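Local atomic coordinates of PrgB (Enterococcus faecalis, PDB entry 6EVU), a protein that promotes cell aggregation, biofilm formation and conjugation by binding and compacting DNA, the chain described here being its adhesin domain. Residues 56-61 and 69-74; 145-150 and 157-162; 199-204 and 244-249; 208-213 and 292-297; 28-33 and 304-309. One frame throughout, in Å; residues are numbered along the deposited sequence.

Contact 1 (56-61 and 69-74); sequences DFNKVN and FTKLRK. With PO4 (phosphate ion), chain B.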
# COMPACT_ATOMS: atom_id res chain seq x y z
N ASP A 56 -23.38 -3.96 -6.36
CA ASP A 56 -22.58 -4.16 -7.57
C ASP A 56 -21.21 -4.70 -7.21
O ASP A 56 -20.68 -5.61 -7.86
CB ASP A 56 -22.46 -2.86 -8.36
CG ASP A 56 -23.79 -2.41 -8.95
OD1 ASP A 56 -24.63 -3.28 -9.35
OD2 ASP A 56 -24.03 -1.18 -8.99
N PHE A 57 -20.62 -4.15 -6.16
CA PHE A 57 -19.30 -4.59 -5.79
C PHE A 57 -19.27 -6.06 -5.38
O PHE A 57 -18.28 -6.77 -5.62
CB PHE A 57 -18.77 -3.71 -4.65
CG PHE A 57 -17.45 -4.18 -4.14
CD1 PHE A 57 -16.28 -3.93 -4.86
CD2 PHE A 57 -17.37 -4.95 -2.96
CE1 PHE A 57 -15.06 -4.43 -4.41
CE2 PHE A 57 -16.13 -5.42 -2.51
CZ PHE A 57 -14.99 -5.19 -3.26
N ASN A 58 -20.33 -6.54 -4.72
CA ASN A 58 -20.28 -7.88 -4.17
C ASN A 58 -20.54 -8.98 -5.20
O ASN A 58 -20.40 -10.16 -4.87
CB ASN A 58 -21.26 -8.00 -3.00
CG ASN A 58 -20.69 -7.39 -1.75
OD1 ASN A 58 -19.49 -7.46 -1.52
ND2 ASN A 58 -21.54 -6.80 -0.92
N LYS A 59 -20.89 -8.63 -6.44
CA LYS A 59 -21.19 -9.66 -7.43
C LYS A 59 -19.93 -10.23 -8.02
O LYS A 59 -19.00 -9.50 -8.40
CB LYS A 59 -22.02 -9.06 -8.53
CG LYS A 59 -23.41 -8.79 -8.04
CD LYS A 59 -24.20 -8.13 -9.12
CE LYS A 59 -25.67 -8.11 -8.84
NZ LYS A 59 -26.22 -7.52 -10.09
N VAL A 60 -19.89 -11.55 -8.14
CA VAL A 60 -18.80 -12.20 -8.83
C VAL A 60 -19.39 -13.12 -9.91
O VAL A 60 -20.59 -13.31 -10.02
CB VAL A 60 -17.88 -12.98 -7.86
CG1 VAL A 60 -17.29 -12.04 -6.80
CG2 VAL A 60 -18.69 -14.06 -7.21
N ASN A 61 -18.49 -13.73 -10.67
CA ASN A 61 -18.91 -14.66 -11.70
C ASN A 61 -19.10 -16.07 -11.14
O ASN A 61 -18.47 -16.45 -10.15
CB ASN A 61 -17.87 -14.68 -12.80
CG ASN A 61 -18.01 -13.49 -13.74
OD1 ASN A 61 -17.11 -12.68 -13.82
ND2 ASN A 61 -19.18 -13.38 -14.37
N PHE A 69 -10.39 -9.87 -2.91
CA PHE A 69 -9.55 -9.63 -4.08
C PHE A 69 -10.29 -10.01 -5.35
O PHE A 69 -10.13 -9.35 -6.38
CB PHE A 69 -8.22 -10.40 -3.93
CG PHE A 69 -7.47 -10.07 -2.66
CD1 PHE A 69 -6.80 -8.87 -2.54
CD2 PHE A 69 -7.46 -10.97 -1.59
CE1 PHE A 69 -6.15 -8.53 -1.40
CE2 PHE A 69 -6.78 -10.65 -0.40
CZ PHE A 69 -6.12 -9.42 -0.32
N THR A 70 -11.02 -11.12 -5.30
CA THR A 70 -11.77 -11.54 -6.48
C THR A 70 -12.83 -10.50 -6.81
O THR A 70 -13.00 -10.15 -7.98
CB THR A 70 -12.37 -12.93 -6.24
OG1 THR A 70 -11.30 -13.89 -6.13
CG2 THR A 70 -13.26 -13.34 -7.44
N LYS A 71 -13.52 -9.98 -5.79
CA LYS A 71 -14.49 -8.91 -6.01
C LYS A 71 -13.84 -7.67 -6.64
O LYS A 71 -14.48 -6.98 -7.46
CB LYS A 71 -15.18 -8.54 -4.70
CG LYS A 71 -16.11 -9.67 -4.22
CD LYS A 71 -16.71 -9.31 -2.85
CE LYS A 71 -17.64 -10.43 -2.34
NZ LYS A 71 -18.27 -9.94 -1.06
N LEU A 72 -12.63 -7.36 -6.23
CA LEU A 72 -11.91 -6.22 -6.77
C LEU A 72 -11.53 -6.36 -8.24
O LEU A 72 -11.51 -5.39 -8.95
CB LEU A 72 -10.67 -5.92 -5.95
CG LEU A 72 -10.94 -5.22 -4.63
CD1 LEU A 72 -9.74 -5.30 -3.72
CD2 LEU A 72 -11.36 -3.78 -4.86
N ARG A 73 -11.21 -7.58 -8.67
CA ARG A 73 -10.74 -7.79 -10.03
C ARG A 73 -11.81 -7.89 -11.11
O ARG A 73 -11.96 -8.89 -11.76
CB ARG A 73 -9.82 -9.00 -10.08
CG ARG A 73 -8.54 -8.84 -9.30
CD ARG A 73 -7.57 -9.97 -9.56
NE ARG A 73 -8.23 -11.23 -9.31
CZ ARG A 73 -8.21 -11.88 -8.16
NH1 ARG A 73 -7.51 -11.43 -7.15
NH2 ARG A 73 -8.88 -12.99 -8.04
N LYS A 74 -12.54 -6.82 -11.27
CA LYS A 74 -13.54 -6.66 -12.29
C LYS A 74 -13.52 -5.19 -12.70
O LYS A 74 -13.11 -4.34 -11.93
CB LYS A 74 -14.92 -7.15 -11.87
CG LYS A 74 -15.56 -6.45 -10.70
CD LYS A 74 -16.99 -6.94 -10.52
CE LYS A 74 -17.57 -6.52 -9.17
NZ LYS A 74 -17.06 -7.38 -8.09
P PO4 B . -7.86 -13.02 -12.72
O1 PO4 B . -6.92 -13.89 -11.91
O2 PO4 B . -7.01 -11.99 -13.47
O3 PO4 B . -8.57 -13.89 -13.74
O4 PO4 B . -8.95 -12.34 -11.93
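Val60 and Lys71 are the closest backbone pair, with CA atoms 6.1 Å apart, where the loop leaving helix 54-57 passes helix 68-72. The motif is a pair of short helices joined by a loop, and an inverse gamma turn centred on Arg73 follows the second helix. Lys74, the last residue of that turn, carries most of the polar contact. Its chain bends only at the last torsion (chi4 -78°), which turns the ammonium group into a cluster of carbonyls. Lys74 NZ donates to Lys71 O at 2.7 Å, in the carbonyl plane and on a lone pair. Lys74 NZ also donates to Phe57 O at 2.8 Å, from above the plane of that carbonyl, and to Lys59 O at 2.9 Å. One ammonium group ties the loop to the end of the helix. Lys71 runs across the Phe57 ring at about a right angle. Lys71 CB lies over one face, 4.1 Å from the Phe57 centroid. Leu72 CD2 meets the edge of the same ring. The Lys71 chain stays extended and slides past Val60, CG to CG1 at 3.7 Å. Lys71 NZ donates to Asn58 OD1 at 2.8 Å, coming from above the amide plane. Arg73 turns away from this cluster. Its NE donates to O4 of a phosphate ion, probably from the crystallisation liquor, at 2.9 Å and an N-H...O angle of 154°.

Contact 2 (145-150 and 157-162); sequences LNAVFS and AFIGTN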
# COMPACT_ATOMS: atom_id res chain seq x y z
N LEU A 145 -9.62 2.08 -11.35
CA LEU A 145 -9.36 1.13 -10.27
C LEU A 145 -10.54 1.14 -9.33
O LEU A 145 -11.24 2.15 -9.20
CB LEU A 145 -8.08 1.46 -9.45
CG LEU A 145 -6.78 1.33 -10.23
CD1 LEU A 145 -5.71 2.05 -9.40
CD2 LEU A 145 -6.39 -0.04 -10.67
N ASN A 146 -10.76 0.00 -8.64
CA ASN A 146 -11.75 -0.05 -7.59
C ASN A 146 -11.02 0.00 -6.25
O ASN A 146 -9.95 -0.56 -6.10
CB ASN A 146 -12.56 -1.34 -7.68
CG ASN A 146 -13.02 -1.64 -9.10
OD1 ASN A 146 -13.50 -0.75 -9.80
ND2 ASN A 146 -12.88 -2.91 -9.54
N ALA A 147 -11.68 0.62 -5.27
CA ALA A 147 -11.09 0.75 -3.95
C ALA A 147 -12.15 0.41 -2.93
O ALA A 147 -13.32 0.78 -3.07
CB ALA A 147 -10.56 2.15 -3.70
N VAL A 148 -11.72 -0.24 -1.86
CA VAL A 148 -12.53 -0.32 -0.67
C VAL A 148 -11.69 0.30 0.43
O VAL A 148 -10.59 -0.19 0.72
CB VAL A 148 -12.98 -1.74 -0.32
CG1 VAL A 148 -13.84 -1.70 0.90
CG2 VAL A 148 -13.83 -2.36 -1.48
N PHE A 149 -12.21 1.37 1.03
CA PHE A 149 -11.52 2.08 2.12
C PHE A 149 -12.10 1.62 3.43
O PHE A 149 -13.31 1.70 3.65
CB PHE A 149 -11.65 3.58 1.97
CG PHE A 149 -11.11 4.07 0.65
CD1 PHE A 149 -9.77 3.84 0.34
CD2 PHE A 149 -11.93 4.75 -0.29
CE1 PHE A 149 -9.22 4.29 -0.89
CE2 PHE A 149 -11.35 5.20 -1.49
CZ PHE A 149 -10.00 4.99 -1.80
N SER A 150 -11.23 1.17 4.33
CA SER A 150 -11.67 0.64 5.62
C SER A 150 -11.92 1.73 6.64
O SER A 150 -11.20 2.73 6.71
CB SER A 150 -10.61 -0.34 6.13
OG SER A 150 -10.90 -0.70 7.49
N ALA A 157 -6.71 0.37 2.86
CA ALA A 157 -7.29 0.31 1.52
C ALA A 157 -7.08 -1.04 0.87
O ALA A 157 -6.01 -1.64 0.98
CB ALA A 157 -6.68 1.37 0.61
N PHE A 158 -8.07 -1.47 0.09
CA PHE A 158 -7.91 -2.58 -0.85
C PHE A 158 -8.18 -2.02 -2.23
O PHE A 158 -9.18 -1.34 -2.41
CB PHE A 158 -8.89 -3.72 -0.55
CG PHE A 158 -8.66 -4.40 0.79
CD1 PHE A 158 -9.08 -3.78 1.95
CD2 PHE A 158 -8.05 -5.67 0.87
CE1 PHE A 158 -8.90 -4.43 3.23
CE2 PHE A 158 -7.83 -6.29 2.15
CZ PHE A 158 -8.26 -5.67 3.29
N ILE A 159 -7.27 -2.25 -3.18
CA ILE A 159 -7.39 -1.60 -4.49
C ILE A 159 -7.19 -2.63 -5.58
O ILE A 159 -6.26 -3.45 -5.53
CB ILE A 159 -6.37 -0.42 -4.59
CG1 ILE A 159 -6.83 0.73 -3.62
CG2 ILE A 159 -6.21 0.10 -6.09
CD1 ILE A 159 -5.92 1.86 -3.48
N GLY A 160 -8.00 -2.54 -6.64
CA GLY A 160 -7.77 -3.49 -7.72
C GLY A 160 -8.72 -3.26 -8.87
O GLY A 160 -9.67 -2.47 -8.77
N THR A 161 -8.49 -4.00 -9.96
CA THR A 161 -9.36 -3.96 -11.13
C THR A 161 -9.08 -5.21 -11.98
O THR A 161 -8.26 -6.04 -11.63
CB THR A 161 -9.16 -2.66 -11.92
OG1 THR A 161 -10.20 -2.58 -12.93
CG2 THR A 161 -7.82 -2.67 -12.65
N ASN A 162 -9.79 -5.33 -13.08
CA ASN A 162 -9.59 -6.39 -14.05
C ASN A 162 -8.30 -6.18 -14.81
O ASN A 162 -8.00 -5.05 -15.23
CB ASN A 162 -10.79 -6.30 -15.02
CG ASN A 162 -10.81 -7.36 -16.03
OD1 ASN A 162 -10.54 -8.53 -15.76
ND2 ASN A 162 -11.20 -6.97 -17.23
O HOH W 1 -12.46 -0.89 -12.31
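Leu145 lays its two methyl groups over Ile159 of the next strand and Thr161 just past its end. CD1 touches Ile159 CG2 at 3.9 Å, and CD2 meets Thr161 CG2 at 3.6 Å, the leucine crossing the threonine at about a right angle. Ala147 CB lies against Ile159 CG1 on the same side of the sheet. Ala157 CB sits at the edge of the Phe149 ring, 4.0 Å from CD1. This side packs on strand 169-179 through Leu145 and Ile159, and Phe149 meets the ring of Tyr133. Asn146, Val148 and Phe158 point to the opposite face. There Phe158 stacks on Trp301 and touches Ile68 and Phe69 of helix 68-72. Asn146 ND2 is hydrogen-bonded to Lys74 O and Leu72 O. The backbones are held by two reciprocal pairs of hydrogen bonds. Asn146 N donates to Gly160 O at 2.7 Å, and Gly160 N donates back to Asn146 O. Val148 and Phe158 repeat the pattern, with Val148 N to Phe158 O at 2.8 Å. At the open end of the hairpin a water donates to Asn146 OD1 at 2.7 Å. The same water is hydrogen-bonded to Thr161 OG1 at 2.9 Å, a hydroxyl placed there by a chi1 of -170°. Hydrogen-bonded and non-hydrogen-bonded pairs alternate along the strands, at 164° between their directions. This is a regular antiparallel beta hairpin, buried within the beta-rich adhesin domain.

Contact 3 (199-204 and 244-249); sequences SLNSSL and DIDYGT
An Asx turn at Asp244 shapes the loop whose Asp246 accepts a hydrogen bond from Asn201 of 199-204. Asp244 OD1 accepts from Tyr247 N at 2.7 Å and from Asp246 N, while OD2 accepts from both N and OG1 of Thr249. Four bonds therefore hold this carboxylate and fold the loop around it. Across the contact, Asn201 ND2 donates to Asp246 OD2 at 2.8 Å with a nearly straight angle of 170°. The acceptor uses its syn lone pair and lies in the amide plane. Asp246 OD1 is held separately by Asn256. Beside this pair, Ile245 N donates to Ser202 O at 2.9 Å, joining the backbones. Ser203 CB lies in the plane of the Tyr247 ring, at its edge, 3.8 Å from CD2. Ser202 OG accepts from Leu204 N in an ST turn and also bonds Ser241. Segment 199-204 follows strand 193-197 and is hydrogen-bonded to His210, just ahead of strand 211-215, and to Glu212 within it. Segment 244-249 belongs to the long loop between strands 239-240 and 272-276.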
# COMPACT_ATOMS: atom_id res chain seq x y z
N SER A 199 4.67 -6.20 3.61
CA SER A 199 3.91 -7.21 2.92
C SER A 199 4.03 -7.04 1.40
O SER A 199 3.03 -7.05 0.64
CB SER A 199 2.45 -7.16 3.37
OG SER A 199 1.74 -8.32 3.02
N LEU A 200 5.24 -6.76 0.91
CA LEU A 200 5.37 -6.57 -0.54
C LEU A 200 5.80 -7.91 -1.13
O LEU A 200 6.99 -8.18 -1.35
CB LEU A 200 6.33 -5.43 -0.90
CG LEU A 200 5.94 -4.07 -0.31
CD1 LEU A 200 7.04 -3.03 -0.53
CD2 LEU A 200 4.62 -3.63 -0.97
N ASN A 201 4.81 -8.78 -1.33
CA ASN A 201 5.09 -10.11 -1.83
C ASN A 201 5.37 -10.08 -3.33
O ASN A 201 4.97 -9.17 -4.06
CB ASN A 201 3.91 -11.06 -1.60
CG ASN A 201 2.62 -10.57 -2.29
OD1 ASN A 201 2.08 -9.52 -1.94
ND2 ASN A 201 2.16 -11.30 -3.30
N SER A 202 6.01 -11.14 -3.81
CA SER A 202 6.39 -11.25 -5.21
C SER A 202 6.45 -12.70 -5.63
O SER A 202 6.97 -13.56 -4.89
CB SER A 202 7.74 -10.59 -5.48
OG SER A 202 8.08 -10.80 -6.83
N SER A 203 5.92 -12.97 -6.82
CA SER A 203 5.95 -14.28 -7.44
C SER A 203 6.70 -14.24 -8.77
O SER A 203 6.57 -15.15 -9.59
CB SER A 203 4.52 -14.79 -7.63
OG SER A 203 3.84 -13.90 -8.51
N LEU A 204 7.52 -13.20 -8.97
CA LEU A 204 8.11 -12.91 -10.26
C LEU A 204 9.11 -13.98 -10.67
O LEU A 204 9.98 -14.38 -9.89
CB LEU A 204 8.83 -11.56 -10.23
CG LEU A 204 7.95 -10.32 -10.38
CD1 LEU A 204 8.81 -9.14 -10.02
CD2 LEU A 204 7.39 -10.19 -11.80
N ASP A 244 10.69 -14.82 -6.88
CA ASP A 244 9.54 -15.45 -6.24
C ASP A 244 9.86 -15.78 -4.80
O ASP A 244 10.72 -16.63 -4.53
CB ASP A 244 9.14 -16.69 -7.05
CG ASP A 244 8.13 -17.58 -6.34
OD1 ASP A 244 7.13 -17.10 -5.75
OD2 ASP A 244 8.29 -18.81 -6.46
N ILE A 245 9.22 -15.06 -3.87
CA ILE A 245 9.17 -15.46 -2.47
C ILE A 245 7.77 -15.95 -2.08
O ILE A 245 7.45 -16.05 -0.90
CB ILE A 245 9.63 -14.33 -1.54
CG1 ILE A 245 8.73 -13.09 -1.77
CG2 ILE A 245 11.09 -14.00 -1.78
CD1 ILE A 245 9.25 -11.89 -1.05
N ASP A 246 6.94 -16.29 -3.07
CA ASP A 246 5.56 -16.66 -2.81
C ASP A 246 5.26 -18.13 -3.03
O ASP A 246 4.55 -18.73 -2.20
CB ASP A 246 4.61 -15.82 -3.67
CG ASP A 246 4.36 -14.44 -3.08
OD1 ASP A 246 4.81 -14.16 -1.93
OD2 ASP A 246 3.69 -13.64 -3.78
N TYR A 247 5.78 -18.75 -4.08
CA TYR A 247 5.44 -20.13 -4.41
C TYR A 247 6.65 -21.07 -4.38
O TYR A 247 6.52 -22.22 -4.84
CB TYR A 247 4.75 -20.21 -5.78
CG TYR A 247 3.43 -19.50 -5.83
CD1 TYR A 247 2.27 -20.11 -5.36
CD2 TYR A 247 3.34 -18.22 -6.35
CE1 TYR A 247 1.05 -19.45 -5.40
CE2 TYR A 247 2.13 -17.57 -6.39
CZ TYR A 247 0.99 -18.18 -5.92
OH TYR A 247 -0.20 -17.47 -5.95
N GLY A 248 7.81 -20.63 -3.88
CA GLY A 248 8.95 -21.53 -3.66
C GLY A 248 9.83 -21.88 -4.85
O GLY A 248 10.73 -22.73 -4.71
N THR A 249 9.61 -21.26 -6.02
CA THR A 249 10.40 -21.53 -7.21
C THR A 249 11.64 -20.65 -7.33
O THR A 249 12.45 -20.86 -8.24
CB THR A 249 9.55 -21.36 -8.48
OG1 THR A 249 9.59 -19.99 -8.90
CG2 THR A 249 8.10 -21.73 -8.20
O HOH W 2 2.27 -13.37 -5.76

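Contact 4 (208-213 and 292-297); sequences GGHAEF and SNVPVS. With PO4 (phosphate ion), chain B.
The His210 imidazole has Ser297 over one face, with CA above the ring centre and 3.7 Å from the centroid. Ser297 CB leans on the same ring, near ND1 and CG. At the ring edge, in its plane, a water bonds His210 ND1 at 2.7 Å. That water donates on to Pro295 O at 2.9 Å, so it bridges the two segments. Val296 O approaches His210 CE1 obliquely, at 3.1 Å. With chi1 at 79°, His210 CG sits between the backbone N and the carbonyl carbon, which turns the ring to Ser297. His210 stands just ahead of strand 211-215, which pairs with strand 280-287 in the larger antiparallel sheet. Its partner is the loop that leads from strand 280-287 to strand 299-302. Within that loop Ser297 OG donates to Val294 O at 2.7 Å, from above the carbonyl plane, and draws the turn together. Val294 CG1 lies 3.5 Å from Gly209 O, an oxygen buried by the contact with no polar partner in the model. Arg163 NH2 is hydrogen-bonded to Ser297 O. Elsewhere in the loop, Val296 N donates to O1 of a phosphate ion at 2.9 Å, almost straight at 172°.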
# COMPACT_ATOMS: atom_id res chain seq x y z
N GLY A 208 6.77 -15.43 -15.70
CA GLY A 208 5.68 -14.54 -15.33
C GLY A 208 5.63 -14.23 -13.84
O GLY A 208 6.64 -13.89 -13.23
N GLY A 209 4.44 -14.31 -13.25
CA GLY A 209 4.26 -13.85 -11.89
C GLY A 209 4.14 -12.32 -11.82
O GLY A 209 4.09 -11.61 -12.83
N HIS A 210 4.12 -11.82 -10.58
CA HIS A 210 3.93 -10.39 -10.38
C HIS A 210 4.51 -10.01 -9.03
O HIS A 210 4.69 -10.86 -8.15
CB HIS A 210 2.44 -9.98 -10.46
CG HIS A 210 1.63 -10.27 -9.24
ND1 HIS A 210 1.00 -11.48 -9.02
CD2 HIS A 210 1.32 -9.49 -8.18
CE1 HIS A 210 0.36 -11.43 -7.87
NE2 HIS A 210 0.54 -10.24 -7.33
N ALA A 211 4.74 -8.71 -8.83
CA ALA A 211 5.21 -8.24 -7.53
C ALA A 211 4.43 -7.00 -7.11
O ALA A 211 4.10 -6.17 -7.96
CB ALA A 211 6.69 -7.88 -7.53
N GLU A 212 4.14 -6.91 -5.81
CA GLU A 212 3.70 -5.66 -5.18
C GLU A 212 4.92 -4.79 -4.91
O GLU A 212 6.00 -5.30 -4.53
CB GLU A 212 2.90 -5.93 -3.90
CG GLU A 212 1.81 -6.94 -4.15
CD GLU A 212 0.73 -6.96 -3.10
OE1 GLU A 212 0.89 -6.32 -2.04
OE2 GLU A 212 -0.28 -7.68 -3.32
N PHE A 213 4.79 -3.48 -5.17
CA PHE A 213 5.90 -2.52 -5.08
C PHE A 213 5.45 -1.21 -4.44
O PHE A 213 4.24 -0.95 -4.31
CB PHE A 213 6.50 -2.19 -6.47
CG PHE A 213 5.53 -1.48 -7.41
CD1 PHE A 213 5.44 -0.09 -7.43
CD2 PHE A 213 4.76 -2.22 -8.31
CE1 PHE A 213 4.58 0.56 -8.28
CE2 PHE A 213 3.91 -1.58 -9.20
CZ PHE A 213 3.80 -0.20 -9.19
N SER A 292 0.55 -9.70 -19.63
CA SER A 292 -0.89 -9.48 -19.49
C SER A 292 -1.67 -10.70 -19.00
O SER A 292 -2.76 -10.54 -18.44
CB SER A 292 -1.49 -8.97 -20.81
OG SER A 292 -1.63 -9.98 -21.79
N ASN A 293 -1.15 -11.90 -19.18
CA ASN A 293 -1.90 -13.06 -18.71
C ASN A 293 -1.25 -13.64 -17.48
O ASN A 293 -0.73 -14.76 -17.53
CB ASN A 293 -1.98 -14.14 -19.80
CG ASN A 293 -2.92 -13.77 -20.92
OD1 ASN A 293 -4.02 -13.25 -20.69
ND2 ASN A 293 -2.49 -14.02 -22.16
N VAL A 294 -1.22 -12.87 -16.39
CA VAL A 294 -0.75 -13.31 -15.08
C VAL A 294 -1.96 -13.33 -14.14
O VAL A 294 -2.57 -12.27 -13.89
CB VAL A 294 0.38 -12.42 -14.52
CG1 VAL A 294 0.82 -12.89 -13.13
CG2 VAL A 294 1.59 -12.41 -15.45
N PRO A 295 -2.35 -14.49 -13.61
CA PRO A 295 -3.48 -14.54 -12.67
C PRO A 295 -3.24 -13.76 -11.38
O PRO A 295 -2.10 -13.55 -10.95
CB PRO A 295 -3.62 -16.04 -12.37
CG PRO A 295 -2.72 -16.73 -13.36
CD PRO A 295 -1.62 -15.77 -13.66
N VAL A 296 -4.35 -13.33 -10.76
CA VAL A 296 -4.44 -12.66 -9.46
C VAL A 296 -3.34 -11.61 -9.30
O VAL A 296 -2.73 -11.48 -8.24
CB VAL A 296 -4.46 -13.67 -8.28
CG1 VAL A 296 -5.70 -14.53 -8.38
CG2 VAL A 296 -3.22 -14.56 -8.21
N SER A 297 -3.15 -10.79 -10.34
CA SER A 297 -2.05 -9.83 -10.39
C SER A 297 -2.52 -8.39 -10.48
O SER A 297 -1.76 -7.51 -10.94
CB SER A 297 -1.11 -10.16 -11.56
OG SER A 297 -1.76 -9.95 -12.81
P PO4 B . -7.86 -13.02 -12.72
O1 PO4 B . -6.92 -13.89 -11.91
O2 PO4 B . -7.01 -11.99 -13.47
O3 PO4 B . -8.57 -13.89 -13.74
O4 PO4 B . -8.95 -12.34 -11.93
O HOH W 3 0.44 -14.09 -9.68

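Contact 5 (28-33 and 304-309); sequences KNLVFD and FSTNLN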
# COMPACT_ATOMS: atom_id res chain seq x y z
N LYS A 28 11.05 6.48 16.19
CA LYS A 28 9.61 6.31 16.01
C LYS A 28 8.85 7.47 16.66
O LYS A 28 8.07 7.31 17.59
CB LYS A 28 9.16 4.95 16.55
CG LYS A 28 10.27 3.89 16.66
CD LYS A 28 10.52 3.06 15.38
CE LYS A 28 11.27 1.74 15.69
NZ LYS A 28 11.21 0.71 14.60
N ASN A 29 9.05 8.65 16.09
CA ASN A 29 8.40 9.85 16.61
C ASN A 29 6.92 9.88 16.27
O ASN A 29 6.08 10.30 17.09
CB ASN A 29 9.09 11.08 16.01
CG ASN A 29 10.59 10.90 15.89
OD1 ASN A 29 11.15 10.74 14.79
ND2 ASN A 29 11.26 10.92 17.04
N LEU A 30 6.58 9.45 15.08
CA LEU A 30 5.20 9.38 14.63
C LEU A 30 4.63 8.03 15.03
O LEU A 30 5.22 6.99 14.74
CB LEU A 30 5.15 9.52 13.11
CG LEU A 30 3.76 9.32 12.51
CD1 LEU A 30 2.84 10.49 12.94
CD2 LEU A 30 3.83 9.17 10.96
N VAL A 31 3.50 8.06 15.74
CA VAL A 31 2.77 6.86 16.13
C VAL A 31 1.46 6.82 15.34
O VAL A 31 0.55 7.62 15.60
CB VAL A 31 2.51 6.84 17.64
CG1 VAL A 31 1.79 5.52 18.08
CG2 VAL A 31 3.84 7.10 18.44
N PHE A 32 1.35 5.84 14.45
CA PHE A 32 0.15 5.66 13.66
C PHE A 32 0.01 4.15 13.46
O PHE A 32 0.41 3.56 12.46
CB PHE A 32 0.19 6.44 12.34
CG PHE A 32 -1.19 6.69 11.80
CD1 PHE A 32 -1.85 7.85 12.12
CD2 PHE A 32 -1.86 5.75 11.04
CE1 PHE A 32 -3.15 8.06 11.65
CE2 PHE A 32 -3.16 5.99 10.56
CZ PHE A 32 -3.77 7.12 10.89
N ASP A 33 -0.59 3.50 14.44
CA ASP A 33 -0.61 2.04 14.52
C ASP A 33 -1.89 1.64 15.24
O ASP A 33 -2.76 2.47 15.49
CB ASP A 33 0.67 1.54 15.21
CG ASP A 33 0.83 2.09 16.62
OD1 ASP A 33 -0.16 2.44 17.27
OD2 ASP A 33 1.99 2.16 17.06
N PHE A 304 -1.43 0.91 5.96
CA PHE A 304 -0.56 2.00 6.39
C PHE A 304 -0.39 1.98 7.90
O PHE A 304 -1.38 2.04 8.62
CB PHE A 304 -1.10 3.36 6.00
CG PHE A 304 -0.24 4.47 6.47
CD1 PHE A 304 0.89 4.81 5.74
CD2 PHE A 304 -0.52 5.17 7.68
CE1 PHE A 304 1.74 5.86 6.18
CE2 PHE A 304 0.32 6.25 8.10
CZ PHE A 304 1.44 6.58 7.37
N SER A 305 0.86 1.93 8.37
CA SER A 305 1.11 2.06 9.80
C SER A 305 2.55 2.48 10.02
O SER A 305 3.36 2.52 9.10
CB SER A 305 0.85 0.75 10.56
OG SER A 305 1.98 -0.11 10.53
N THR A 306 2.90 2.66 11.29
CA THR A 306 4.26 3.00 11.71
C THR A 306 4.94 1.82 12.38
O THR A 306 5.95 2.00 13.07
CB THR A 306 4.26 4.20 12.66
OG1 THR A 306 3.39 3.93 13.78
CG2 THR A 306 3.89 5.45 11.94
N ASN A 307 4.38 0.62 12.22
CA ASN A 307 4.94 -0.63 12.74
C ASN A 307 6.01 -1.12 11.77
O ASN A 307 5.72 -1.88 10.83
CB ASN A 307 3.82 -1.65 12.89
CG ASN A 307 2.97 -1.41 14.12
OD1 ASN A 307 1.73 -1.27 14.02
ND2 ASN A 307 3.61 -1.40 15.31
N LEU A 308 7.23 -0.63 11.95
CA LEU A 308 8.31 -0.96 11.04
C LEU A 308 8.79 -2.37 11.34
O LEU A 308 8.96 -2.75 12.51
CB LEU A 308 9.47 0.04 11.17
CG LEU A 308 9.11 1.51 11.33
CD1 LEU A 308 10.35 2.40 11.41
CD2 LEU A 308 8.28 1.88 10.12
N ASN A 309 9.09 -3.13 10.29
CA ASN A 309 9.72 -4.43 10.51
C ASN A 309 11.24 -4.34 10.66
O ASN A 309 11.95 -5.34 10.44
CB ASN A 309 9.30 -5.39 9.41
CG ASN A 309 7.83 -5.75 9.51
OD1 ASN A 309 7.37 -6.13 10.59
ND2 ASN A 309 7.10 -5.62 8.42
O HOH W 4 8.43 -0.16 14.57
O HOH W 5 4.07 2.50 15.86
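Thr306 fills the tight part of the contact, between Leu30 and Phe32. Its OG1 accepts from Phe32 N at 2.9 Å and 169°. Its backbone N donates to Phe32 O, also at 2.9 Å but from above the carbonyl plane. With chi1 at 55°, the hydroxyl takes this backbone bond while CG2 turns to the Leu30 side chain, 3.8 Å from CD2. Deeper in, Phe32 CD2 lies at the edge of the Phe304 ring, 3.7 Å from CD2 of that residue. The ring planes stand at 59°. Phe177 of strand 169-179 touches both rings. The other side is looser and wetter. Lys28 and Leu308 meet tip to tip, NZ to CD1 at 3.7 Å, with the lysine exposed. One water accepts from Lys28 NZ at 2.9 Å and from Leu308 N. Between these parts, Asn307 OD1 rests on Asp33 CB. Asn307 N donates to Ser305 OG at 3.0 Å, which closes an ST turn. Strand 30-31 pairs with strand 119-121 in the larger antiparallel sheet, while 304-309 lies along strand 193-197. The contact thus joins a strand of that sheet to the loop between strands 299-302 and 312-313 in the GbpC-type adhesin domain.

How the contacts relate
Contacts 1 and 2 touch, their centres 10 Å apart. Asn146 ND2 reaches both Leu72 O and Lys74 O, at 2.9 and 2.8 Å, which ties the helix end to the hairpin. Contacts 3 and 4 are equally close and alternate along the chain. They share backbone bonds, including Ser203 N to His210 O at 2.8 Å. A phosphate ion bridges contacts 1 and 4 through Arg73 and Val296. A bound Tris molecule, probably from the crystallisation liquor, touches Ser199 and Asn201 of contact 3 and Glu212 of contact 4. Contact 5 lies across the domain, its centre about 31 Å from that of contact 1, and joins chain regions that enclose all the others in sequence.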